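3-hexulose-6-phosphate synthase (Mycobacterium gastri, PDB 3AJX) belongs to the HUMPS family of TIM-barrel enzymes and holds a magnesium ion at the end of its parallel barrel. Local coordinates at residues S11-L16 / K37-S42; L16-K21 / A193-A198; T45-A50 / K54-D59; A183-A188 / K200-A205. The protein carries 1 engineered substitution. All blocks are in the same frame, centred on the assembly; numbering follows the deposited sequence.

Interaction 1: S11-L16 / K37-S42; sequences STEAAL and KAEGLS. Engineered in segment 37-42: K37 (natural residue Glu).
This is a small polar surface contact in which the carboxylate of E39 meets the first turn of helix 12-22, touching S11, T12 and E13. Its mainstay is a bond of 2.7 Å from T12 N to E39 OE2, with an N-H...O angle of 163°. The amide reaches OE2 on its anti side, 26° out of the carboxylate plane. The first torsion of E39 sets CG against the T12 hydroxyl, and a bend at chi2 (-84°) then brings CD and OE2 over to T12, with OE2 3.2 Å from S11 CA. In this TIM barrel, helix 12-22 follows the first strand and helix 33-39 the second, and the N-terminus of helix 12-22 meets the last turn of helix 33-39. S11 is the N-cap, its OG accepting from A14 N at 3.0 Å; T12 N, in the first turn, finds its acceptor in E39 OE2. A negative carboxylate at this helix start is probably steadied by the helix dipole. E13 brings a second acid close, OE1 lying 3.7 Å from E39 OE2. Water 2 donates to both of these oxygens, at 2.9 Å to E13 OE1, and probably softens the closeness of the two acids. A second water, water 1, links T12 OG1 to S42 OG. The backbone takes on positive phi at G40, just after helix 33-39, on its way to S42. T12 also packs on V43 and A46 of helix 42-50, whereas the engineered K37 points elsewhere, pairing with E69 of the second subunit.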
loop_
_atom_site.group_PDB
_atom_site.type_symbol
_atom_site.label_atom_id
_atom_site.label_comp_id
_atom_site.label_asym_id
_atom_site.label_seq_id
_atom_site.Cartn_x
_atom_site.Cartn_y
_atom_site.Cartn_z
ATOM N N SER A 11 -14.533 6.121 -6.440
ATOM C CA SER A 11 -15.403 5.291 -7.268
ATOM C C SER A 11 -14.996 5.329 -8.729
ATOM O O SER A 11 -14.462 6.329 -9.212
ATOM C CB SER A 11 -16.868 5.732 -7.138
ATOM O OG SER A 11 -17.108 6.950 -7.820
ATOM N N THR A 12 -15.251 4.226 -9.427
ATOM C CA THR A 12 -14.931 4.114 -10.844
ATOM C C THR A 12 -15.740 5.141 -11.631
ATOM O O THR A 12 -15.245 5.750 -12.579
ATOM C CB THR A 12 -15.260 2.702 -11.369
ATOM O OG1 THR A 12 -14.454 1.739 -10.677
ATOM C CG2 THR A 12 -14.991 2.611 -12.864
ATOM N N GLU A 13 -16.991 5.328 -11.231
ATOM C CA GLU A 13 -17.862 6.291 -11.893
ATOM C C GLU A 13 -17.239 7.686 -11.829
ATOM O O GLU A 13 -17.139 8.380 -12.839
ATOM C CB GLU A 13 -19.236 6.306 -11.217
ATOM C CG GLU A 13 -20.033 5.010 -11.346
ATOM C CD GLU A 13 -19.322 3.797 -10.763
ATOM O OE1 GLU A 13 -18.864 3.864 -9.601
ATOM O OE2 GLU A 13 -19.228 2.770 -11.470
ATOM N N ALA A 14 -16.812 8.083 -10.634
ATOM C CA ALA A 14 -16.199 9.395 -10.432
ATOM C C ALA A 14 -14.894 9.526 -11.210
ATOM O O ALA A 14 -14.613 10.574 -11.795
ATOM C CB ALA A 14 -15.943 9.628 -8.946
ATOM N N ALA A 15 -14.098 8.461 -11.206
ATOM C CA ALA A 15 -12.819 8.459 -11.907
ATOM C C ALA A 15 -13.017 8.616 -13.412
ATOM O O ALA A 15 -12.309 9.386 -14.060
ATOM C CB ALA A 15 -12.057 7.169 -11.602
ATOM N N LEU A 16 -13.978 7.884 -13.966
ATOM C CA LEU A 16 -14.261 7.959 -15.396
ATOM C C LEU A 16 -14.777 9.339 -15.794
ATOM O O LEU A 16 -14.386 9.884 -16.827
ATOM C CB LEU A 16 -15.289 6.900 -15.786
ATOM C CG LEU A 16 -14.806 5.452 -15.844
ATOM C CD1 LEU A 16 -15.989 4.538 -16.123
ATOM C CD2 LEU A 16 -13.748 5.304 -16.929
ATOM N N LYS A 37 -7.849 0.612 -3.965
ATOM C CA LYS A 37 -8.268 -0.187 -2.817
ATOM C C LYS A 37 -9.789 -0.199 -2.693
ATOM O O LYS A 37 -10.374 -1.146 -2.168
ATOM C CB LYS A 37 -7.632 0.350 -1.531
ATOM C CG LYS A 37 -6.123 0.159 -1.494
ATOM C CD LYS A 37 -5.493 0.703 -0.223
ATOM C CE LYS A 37 -3.980 0.539 -0.286
ATOM N NZ LYS A 37 -3.281 1.126 0.889
ATOM N N ALA A 38 -10.427 0.847 -3.203
ATOM C CA ALA A 38 -11.876 0.947 -3.133
ATOM C C ALA A 38 -12.581 0.063 -4.155
ATOM O O ALA A 38 -13.504 -0.683 -3.812
ATOM C CB ALA A 38 -12.301 2.402 -3.333
ATOM N N GLU A 39 -12.123 0.136 -5.402
ATOM C CA GLU A 39 -12.734 -0.596 -6.512
ATOM C C GLU A 39 -12.015 -1.843 -7.012
ATOM O O GLU A 39 -12.623 -2.679 -7.683
ATOM C CB GLU A 39 -12.912 0.364 -7.694
ATOM C CG GLU A 39 -13.787 1.562 -7.388
ATOM C CD GLU A 39 -15.267 1.260 -7.539
ATOM O OE1 GLU A 39 -15.667 0.095 -7.325
ATOM O OE2 GLU A 39 -16.029 2.192 -7.859
ATOM N N GLY A 40 -10.731 -1.973 -6.707
ATOM C CA GLY A 40 -9.996 -3.123 -7.198
ATOM C C GLY A 40 -9.439 -2.784 -8.568
ATOM O O GLY A 40 -9.643 -1.674 -9.066
ATOM N N LEU A 41 -8.759 -3.743 -9.189
ATOM C CA LEU A 41 -8.136 -3.548 -10.497
ATOM C C LEU A 41 -9.066 -3.146 -11.642
ATOM O O LEU A 41 -8.608 -2.576 -12.632
ATOM C CB LEU A 41 -7.365 -4.813 -10.890
ATOM C CG LEU A 41 -6.250 -5.245 -9.930
ATOM C CD1 LEU A 41 -5.654 -6.560 -10.409
ATOM C CD2 LEU A 41 -5.180 -4.166 -9.854
ATOM N N SER A 42 -10.362 -3.426 -11.518
ATOM C CA SER A 42 -11.296 -3.083 -12.589
ATOM C C SER A 42 -11.330 -1.594 -12.927
ATOM O O SER A 42 -11.667 -1.225 -14.049
ATOM C CB SER A 42 -12.715 -3.570 -12.254
ATOM O OG SER A 42 -13.210 -2.972 -11.071
HETATM O O HOH W 1 -14.680 -0.724 -11.509
HETATM O O HOH W 2 -18.499 1.571 -7.798
#

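Interaction 2: L16-K21 / A193-A198; sequences LELAGK and ADPAAA
L18 and K21 of helix 12-22 pack against P195 and A196 at the start of helix 195-204. Two touches make the contact. In the first, L18 sends its CD1 methyl obliquely to the CB of the proline ring, 3.7 Å away. In the second, the methyl of A196 sits against the backbone of K21, its CB 3.4 Å from K21 O and 4.3 Å from K21 CB. With so small a residue at 196 the chains come close, and the K21 and A196 CA atoms are 5.2 Å apart. L18 starts off to one side of the partner helix; CG trans to the backbone N (chi1 -179°) carries the branch across to the proline. The K21 chain, fully extended, instead reaches outward and somewhat back toward the preceding turn, where NZ makes a weak salt bridge with E17 OE1. P195 opens helix 195-204, whose N-cap is D194: its OD1 accepts a weak bond of 3.3 Å from A197 N, and D194 O takes the amide of A198 at 3.0 Å. L18 also leans on L9, and A19, on another face of the helix, touches H51. Helices 12-22 and 195-204 are the first and last around the barrel, and they lie side by side outside strands 2-7 and 182-185, where the parallel sheet closes on itself.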
loop_
_atom_site.group_PDB
_atom_site.type_symbol
_atom_site.label_atom_id
_atom_site.label_comp_id
_atom_site.label_asym_id
_atom_site.label_seq_id
_atom_site.Cartn_x
_atom_site.Cartn_y
_atom_site.Cartn_z
ATOM N N LEU A 16 -13.978 7.884 -13.966
ATOM C CA LEU A 16 -14.261 7.959 -15.396
ATOM C C LEU A 16 -14.777 9.339 -15.794
ATOM O O LEU A 16 -14.386 9.884 -16.827
ATOM C CB LEU A 16 -15.289 6.900 -15.786
ATOM C CG LEU A 16 -14.806 5.452 -15.844
ATOM C CD1 LEU A 16 -15.989 4.538 -16.123
ATOM C CD2 LEU A 16 -13.748 5.304 -16.929
ATOM N N GLU A 17 -15.662 9.906 -14.979
ATOM C CA GLU A 17 -16.202 11.223 -15.279
ATOM C C GLU A 17 -15.092 12.266 -15.269
ATOM O O GLU A 17 -15.029 13.119 -16.153
ATOM C CB GLU A 17 -17.290 11.603 -14.269
ATOM C CG GLU A 17 -17.808 13.026 -14.442
ATOM C CD GLU A 17 -19.039 13.311 -13.603
ATOM O OE1 GLU A 17 -19.452 14.491 -13.533
ATOM O OE2 GLU A 17 -19.599 12.356 -13.022
ATOM N N LEU A 18 -14.208 12.191 -14.276
ATOM C CA LEU A 18 -13.107 13.142 -14.181
ATOM C C LEU A 18 -12.142 12.971 -15.344
ATOM O O LEU A 18 -11.739 13.948 -15.974
ATOM C CB LEU A 18 -12.346 12.964 -12.863
ATOM C CG LEU A 18 -11.176 13.931 -12.668
ATOM C CD1 LEU A 18 -11.687 15.365 -12.704
ATOM C CD2 LEU A 18 -10.478 13.652 -11.349
ATOM N N ALA A 19 -11.772 11.726 -15.628
ATOM C CA ALA A 19 -10.848 11.447 -16.722
ATOM C C ALA A 19 -11.402 11.982 -18.039
ATOM O O ALA A 19 -10.653 12.470 -18.883
ATOM C CB ALA A 19 -10.594 9.945 -16.827
ATOM N N GLY A 20 -12.717 11.890 -18.212
ATOM C CA GLY A 20 -13.327 12.375 -19.437
ATOM C C GLY A 20 -13.188 13.877 -19.615
ATOM O O GLY A 20 -13.053 14.366 -20.739
ATOM N N LYS A 21 -13.213 14.609 -18.505
ATOM C CA LYS A 21 -13.110 16.065 -18.537
ATOM C C LYS A 21 -11.691 16.615 -18.670
ATOM O O LYS A 21 -11.498 17.708 -19.203
ATOM C CB LYS A 21 -13.731 16.662 -17.272
ATOM C CG LYS A 21 -15.183 16.298 -17.041
ATOM C CD LYS A 21 -15.697 16.956 -15.775
ATOM C CE LYS A 21 -17.150 16.597 -15.515
ATOM N NZ LYS A 21 -17.666 17.258 -14.284
ATOM N N ALA A 193 -13.945 23.445 -8.872
ATOM C CA ALA A 193 -15.329 23.506 -9.327
ATOM C C ALA A 193 -15.344 23.210 -10.821
ATOM O O ALA A 193 -16.321 22.686 -11.356
ATOM C CB ALA A 193 -15.916 24.893 -9.060
ATOM N N ASP A 194 -14.238 23.540 -11.483
ATOM C CA ASP A 194 -14.090 23.329 -12.920
ATOM C C ASP A 194 -12.792 22.559 -13.194
ATOM O O ASP A 194 -11.780 23.144 -13.581
ATOM C CB ASP A 194 -14.053 24.684 -13.628
ATOM C CG ASP A 194 -14.124 24.563 -15.131
ATOM O OD1 ASP A 194 -14.099 23.425 -15.647
ATOM O OD2 ASP A 194 -14.199 25.614 -15.802
ATOM N N PRO A 195 -12.809 21.231 -12.995
ATOM C CA PRO A 195 -11.634 20.379 -13.215
ATOM C C PRO A 195 -10.996 20.507 -14.600
ATOM O O PRO A 195 -9.770 20.525 -14.728
ATOM C CB PRO A 195 -12.175 18.974 -12.959
ATOM C CG PRO A 195 -13.227 19.218 -11.915
ATOM C CD PRO A 195 -13.932 20.442 -12.459
ATOM N N ALA A 196 -11.827 20.590 -15.633
ATOM C CA ALA A 196 -11.328 20.708 -16.999
ATOM C C ALA A 196 -10.477 21.961 -17.172
ATOM O O ALA A 196 -9.372 21.900 -17.719
ATOM C CB ALA A 196 -12.493 20.730 -17.980
ATOM N N ALA A 197 -10.988 23.098 -16.710
ATOM C CA ALA A 197 -10.255 24.353 -16.829
ATOM C C ALA A 197 -8.987 24.327 -15.983
ATOM O O ALA A 197 -7.964 24.890 -16.372
ATOM C CB ALA A 197 -11.146 25.525 -16.413
ATOM N N ALA A 198 -9.057 23.676 -14.824
ATOM C CA ALA A 198 -7.898 23.584 -13.940
ATOM C C ALA A 198 -6.777 22.814 -14.624
ATOM O O ALA A 198 -5.609 23.203 -14.554
ATOM C CB ALA A 198 -8.286 22.898 -12.632
#

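Interaction 3: T45-A50 / K54-D59; sequences TAVKKA and KIVFAD. With MG (magnesium ion), chain F.
K48 and V56 make most of the apolar contact between helix 42-50 and strand 55-62. The helix leads through a short loop into this strand of the TIM barrel and packs on its outer face. The K48 chain crosses the valine at a slant, and its CD presses on V56 CG2 at 3.4 Å, tighter than usual for two carbons. V47 adds a looser touch, CG1 to V56 CG2 at 4.5 Å. The polar part belongs to the end of K48: CG is trans to the backbone N and a bend at chi2 (62°) turns the chain toward the strand, where NZ donates to K54 O at 2.8 Å. The donor stands 21° from the carbonyl plane. The ammonium has three oxygen partners, K54 O, P52 O and the carboxylate of D79, which takes the V56 amide too. Metal binding lies farther along the strand: D59 OD2 holds the magnesium ion at 2.1 Å, with waters 3 and 5 among its other ligands, while OD1 is turned to K61 and T82. E30 belongs to the same metal site. Side chains alternate along the strand, V56 toward the helix and F57 into the barrel against E30 and T82, and strand 55-62 runs between strands 28-31 and 80-84.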
loop_
_atom_site.group_PDB
_atom_site.type_symbol
_atom_site.label_atom_id
_atom_site.label_comp_id
_atom_site.label_asym_id
_atom_site.label_seq_id
_atom_site.Cartn_x
_atom_site.Cartn_y
_atom_site.Cartn_z
ATOM N N THR A 45 -8.721 -1.055 -15.610
ATOM C CA THR A 45 -9.177 -1.569 -16.891
ATOM C C THR A 45 -10.191 -0.645 -17.546
ATOM O O THR A 45 -10.130 -0.398 -18.750
ATOM C CB THR A 45 -9.801 -2.959 -16.715
ATOM O OG1 THR A 45 -8.880 -3.800 -16.009
ATOM C CG2 THR A 45 -10.111 -3.580 -18.070
ATOM N N ALA A 46 -11.114 -0.125 -16.745
ATOM C CA ALA A 46 -12.148 0.772 -17.255
ATOM C C ALA A 46 -11.568 2.071 -17.803
ATOM O O ALA A 46 -11.967 2.539 -18.869
ATOM C CB ALA A 46 -13.156 1.073 -16.154
ATOM N N VAL A 47 -10.625 2.655 -17.072
ATOM C CA VAL A 47 -10.013 3.905 -17.500
ATOM C C VAL A 47 -9.158 3.728 -18.750
ATOM O O VAL A 47 -9.182 4.574 -19.646
ATOM C CB VAL A 47 -9.155 4.518 -16.373
ATOM C CG1 VAL A 47 -8.413 5.748 -16.886
ATOM C CG2 VAL A 47 -10.047 4.896 -15.202
ATOM N N LYS A 48 -8.408 2.630 -18.821
ATOM C CA LYS A 48 -7.562 2.386 -19.987
ATOM C C LYS A 48 -8.439 2.165 -21.217
ATOM O O LYS A 48 -8.102 2.601 -22.318
ATOM C CB LYS A 48 -6.663 1.166 -19.760
ATOM C CG LYS A 48 -5.681 0.886 -20.905
ATOM C CD LYS A 48 -4.697 2.038 -21.103
ATOM C CE LYS A 48 -3.714 1.757 -22.229
ATOM N NZ LYS A 48 -2.728 2.864 -22.396
ATOM N N LYS A 49 -9.571 1.496 -21.022
ATOM C CA LYS A 49 -10.488 1.226 -22.125
ATOM C C LYS A 49 -11.076 2.524 -22.674
ATOM O O LYS A 49 -11.239 2.680 -23.885
ATOM C CB LYS A 49 -11.620 0.303 -21.665
ATOM C CG LYS A 49 -12.580 -0.091 -22.780
ATOM C CD LYS A 49 -13.749 -0.908 -22.254
ATOM C CE LYS A 49 -14.741 -1.214 -23.367
ATOM N NZ LYS A 49 -15.964 -1.886 -22.851
ATOM N N ALA A 50 -11.391 3.455 -21.777
ATOM C CA ALA A 50 -11.965 4.740 -22.168
ATOM C C ALA A 50 -10.918 5.706 -22.727
ATOM O O ALA A 50 -11.259 6.657 -23.432
ATOM C CB ALA A 50 -12.673 5.376 -20.975
ATOM N N LYS A 54 -3.740 6.924 -23.790
ATOM C CA LYS A 54 -3.204 7.734 -22.706
ATOM C C LYS A 54 -2.404 6.790 -21.821
ATOM O O LYS A 54 -2.698 5.598 -21.760
ATOM C CB LYS A 54 -4.331 8.359 -21.880
ATOM C CG LYS A 54 -5.072 9.487 -22.574
ATOM C CD LYS A 54 -4.195 10.716 -22.718
ATOM C CE LYS A 54 -4.916 11.813 -23.472
ATOM N NZ LYS A 54 -4.062 13.015 -23.664
ATOM N N ILE A 55 -1.388 7.317 -21.148
ATOM C CA ILE A 55 -0.582 6.498 -20.252
ATOM C C ILE A 55 -1.358 6.345 -18.951
ATOM O O ILE A 55 -1.690 7.338 -18.303
ATOM C CB ILE A 55 0.776 7.166 -19.959
ATOM C CG1 ILE A 55 1.611 7.213 -21.241
ATOM C CG2 ILE A 55 1.512 6.407 -18.858
ATOM C CD1 ILE A 55 2.887 8.017 -21.122
ATOM N N VAL A 56 -1.656 5.104 -18.580
ATOM C CA VAL A 56 -2.396 4.827 -17.353
ATOM C C VAL A 56 -1.427 4.409 -16.250
ATOM O O VAL A 56 -0.671 3.451 -16.392
ATOM C CB VAL A 56 -3.462 3.742 -17.588
ATOM C CG1 VAL A 56 -4.115 3.353 -16.273
ATOM C CG2 VAL A 56 -4.525 4.278 -18.549
ATOM N N PHE A 57 -1.475 5.157 -15.154
ATOM C CA PHE A 57 -0.603 4.998 -13.993
ATOM C C PHE A 57 -1.396 4.400 -12.820
ATOM O O PHE A 57 -2.341 5.016 -12.332
ATOM C CB PHE A 57 -0.084 6.407 -13.671
ATOM C CG PHE A 57 0.898 6.495 -12.543
ATOM C CD1 PHE A 57 2.224 6.839 -12.798
ATOM C CD2 PHE A 57 0.474 6.402 -11.221
ATOM C CE1 PHE A 57 3.111 7.105 -11.756
ATOM C CE2 PHE A 57 1.351 6.666 -10.175
ATOM C CZ PHE A 57 2.676 7.023 -10.446
ATOM N N ALA A 58 -1.027 3.196 -12.386
ATOM C CA ALA A 58 -1.711 2.549 -11.262
ATOM C C ALA A 58 -0.869 2.750 -10.006
ATOM O O ALA A 58 0.218 2.179 -9.888
ATOM C CB ALA A 58 -1.904 1.053 -11.545
ATOM N N ASP A 59 -1.369 3.569 -9.082
ATOM C CA ASP A 59 -0.650 3.874 -7.846
ATOM C C ASP A 59 -0.834 2.774 -6.805
ATOM O O ASP A 59 -1.485 2.970 -5.771
ATOM C CB ASP A 59 -1.133 5.213 -7.277
ATOM C CG ASP A 59 -0.090 5.888 -6.405
ATOM O OD1 ASP A 59 0.928 5.246 -6.077
ATOM O OD2 ASP A 59 -0.292 7.067 -6.045
HETATM MG MG MG F . 0.205 9.097 -6.177
HETATM O O HOH W 3 0.965 9.298 -4.306
HETATM O O HOH W 4 0.567 10.311 -7.143
HETATM O O HOH W 5 2.124 8.181 -6.490
#

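Interaction 4: A183-A188 / K200-A205; sequences AVAGGA and KELRAA. With SO4 (sulfate ion), chain G.
L202 of helix 195-204 points one methyl, CD1, at two alanines, A185 on the barrel wall and A188 in the short helix that follows. The tight part is with A185 at the end of the last strand: its CB is 3.5 Å from L202 CD1. A188, in helix 187-190, sits more loosely on the same methyl, CB to CD1 at 4.3 Å. Two alanine methyls let the leucine come in close, and I172 and L3 add to its buried surroundings. Away from this core the helix turns K200, E201 and A204 to solvent. Past the strand end, the backbone amides of G186 and G187 turn to a sulfate. G186, the N-cap of helix 187-190, donates to sulfate O3 at 3.0 Å, and G187 donates to O1 at 3.0 Å in an almost straight bond (178°). The sulfate is also bonded to Q140 and G166. Glycine-rich amides after the seventh and eighth strands holding a sulfate are consistent with the phosphate-group site of many TIM barrels. Strand 182-185 is flanked by strands 2-7 and 161-164, and helix 195-204 covers it from outside, next to helix 172-177.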
loop_
_atom_site.group_PDB
_atom_site.type_symbol
_atom_site.label_atom_id
_atom_site.label_comp_id
_atom_site.label_asym_id
_atom_site.label_seq_id
_atom_site.Cartn_x
_atom_site.Cartn_y
_atom_site.Cartn_z
ATOM N N ALA A 183 4.920 16.526 -13.874
ATOM C CA ALA A 183 4.363 17.325 -12.794
ATOM C C ALA A 183 3.029 16.644 -12.499
ATOM O O ALA A 183 2.211 16.465 -13.403
ATOM C CB ALA A 183 4.136 18.766 -13.245
ATOM N N VAL A 184 2.823 16.241 -11.248
ATOM C CA VAL A 184 1.586 15.571 -10.854
ATOM C C VAL A 184 0.649 16.549 -10.161
ATOM O O VAL A 184 1.063 17.293 -9.275
ATOM C CB VAL A 184 1.858 14.403 -9.877
ATOM C CG1 VAL A 184 0.549 13.707 -9.516
ATOM C CG2 VAL A 184 2.825 13.418 -10.504
ATOM N N ALA A 185 -0.611 16.547 -10.571
ATOM C CA ALA A 185 -1.601 17.423 -9.962
ATOM C C ALA A 185 -2.805 16.594 -9.526
ATOM O O ALA A 185 -3.405 15.880 -10.332
ATOM C CB ALA A 185 -2.031 18.502 -10.953
ATOM N N GLY A 186 -3.142 16.682 -8.244
ATOM C CA GLY A 186 -4.278 15.949 -7.711
ATOM C C GLY A 186 -5.404 16.877 -7.294
ATOM O O GLY A 186 -6.315 17.140 -8.078
ATOM N N GLY A 187 -5.335 17.376 -6.063
ATOM C CA GLY A 187 -6.364 18.264 -5.551
ATOM C C GLY A 187 -6.617 19.499 -6.396
ATOM O O GLY A 187 -7.743 19.993 -6.456
ATOM N N ALA A 188 -5.576 20.010 -7.044
ATOM C CA ALA A 188 -5.723 21.192 -7.883
ATOM C C ALA A 188 -6.713 20.909 -9.011
ATOM O O ALA A 188 -7.374 21.821 -9.518
ATOM C CB ALA A 188 -4.369 21.600 -8.461
ATOM N N LYS A 200 -6.426 22.392 -17.872
ATOM C CA LYS A 200 -5.987 23.189 -19.016
ATOM C C LYS A 200 -4.999 24.267 -18.584
ATOM O O LYS A 200 -3.970 24.482 -19.228
ATOM C CB LYS A 200 -7.193 23.838 -19.705
ATOM C CG LYS A 200 -6.842 24.566 -20.999
ATOM C CD LYS A 200 -8.055 25.215 -21.652
ATOM C CE LYS A 200 -7.675 25.820 -23.002
ATOM N NZ LYS A 200 -8.820 26.498 -23.673
ATOM N N GLU A 201 -5.312 24.941 -17.484
ATOM C CA GLU A 201 -4.455 26.002 -16.970
ATOM C C GLU A 201 -3.118 25.465 -16.459
ATOM O O GLU A 201 -2.084 26.119 -16.599
ATOM C CB GLU A 201 -5.202 26.769 -15.877
ATOM C CG GLU A 201 -6.422 27.505 -16.427
ATOM C CD GLU A 201 -7.432 27.883 -15.360
ATOM O OE1 GLU A 201 -7.951 26.971 -14.683
ATOM O OE2 GLU A 201 -7.710 29.093 -15.205
ATOM N N LEU A 202 -3.135 24.278 -15.861
ATOM C CA LEU A 202 -1.893 23.677 -15.385
ATOM C C LEU A 202 -1.011 23.372 -16.598
ATOM O O LEU A 202 0.197 23.629 -16.589
ATOM C CB LEU A 202 -2.195 22.391 -14.611
ATOM C CG LEU A 202 -2.638 22.597 -13.164
ATOM C CD1 LEU A 202 -3.320 21.340 -12.651
ATOM C CD2 LEU A 202 -1.429 22.963 -12.306
ATOM N N ARG A 203 -1.632 22.831 -17.640
ATOM C CA ARG A 203 -0.947 22.493 -18.884
ATOM C C ARG A 203 -0.335 23.731 -19.540
ATOM O O ARG A 203 0.795 23.699 -20.026
ATOM C CB ARG A 203 -1.940 21.841 -19.853
ATOM C CG ARG A 203 -1.522 21.877 -21.318
ATOM C CD ARG A 203 -0.318 20.999 -21.578
ATOM N NE ARG A 203 -0.639 19.588 -21.395
ATOM C CZ ARG A 203 0.241 18.599 -21.507
ATOM N NH1 ARG A 203 1.508 18.863 -21.806
ATOM N NH2 ARG A 203 -0.146 17.346 -21.319
ATOM N N ALA A 204 -1.095 24.820 -19.550
ATOM C CA ALA A 204 -0.648 26.063 -20.164
ATOM C C ALA A 204 0.584 26.667 -19.503
ATOM O O ALA A 204 1.358 27.370 -20.152
ATOM C CB ALA A 204 -1.789 27.075 -20.161
ATOM N N ALA A 205 0.765 26.399 -18.216
ATOM C CA ALA A 205 1.902 26.940 -17.478
ATOM C C ALA A 205 3.200 26.211 -17.809
ATOM O O ALA A 205 4.289 26.694 -17.491
ATOM C CB ALA A 205 1.628 26.871 -15.977
HETATM S S SO4 G . -1.768 16.267 -4.963
HETATM O O1 SO4 G . -3.036 16.583 -4.271
HETATM O O2 SO4 G . -0.675 16.111 -3.983
HETATM O O3 SO4 G . -1.433 17.365 -5.891
HETATM O O4 SO4 G . -1.932 15.015 -5.724
#

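Overall arrangement
All four contacts join helices to other outer elements or to strands of one closed parallel barrel. Interactions 1 and 2 share helix 12-22 and L16, with centres 16 Å apart; L16 also packs on V47 and A50 of interaction 3, CD2 lying 4.0 Å from V47 CA. Interactions 2 and 4 both use helix 195-204 and touch through A198 CB, 3.4 Å from A188 O; their centres are 11 Å apart. The ligands mark the barrel mouth: interaction 3 supplies D59 to the magnesium ion, while G186 and G187 of interaction 4 hydrogen-bond the sulfate. These two contacts do not touch, their nearest atoms being about 6 Å apart, and the side chain of A185 is about 11 Å from the magnesium ion.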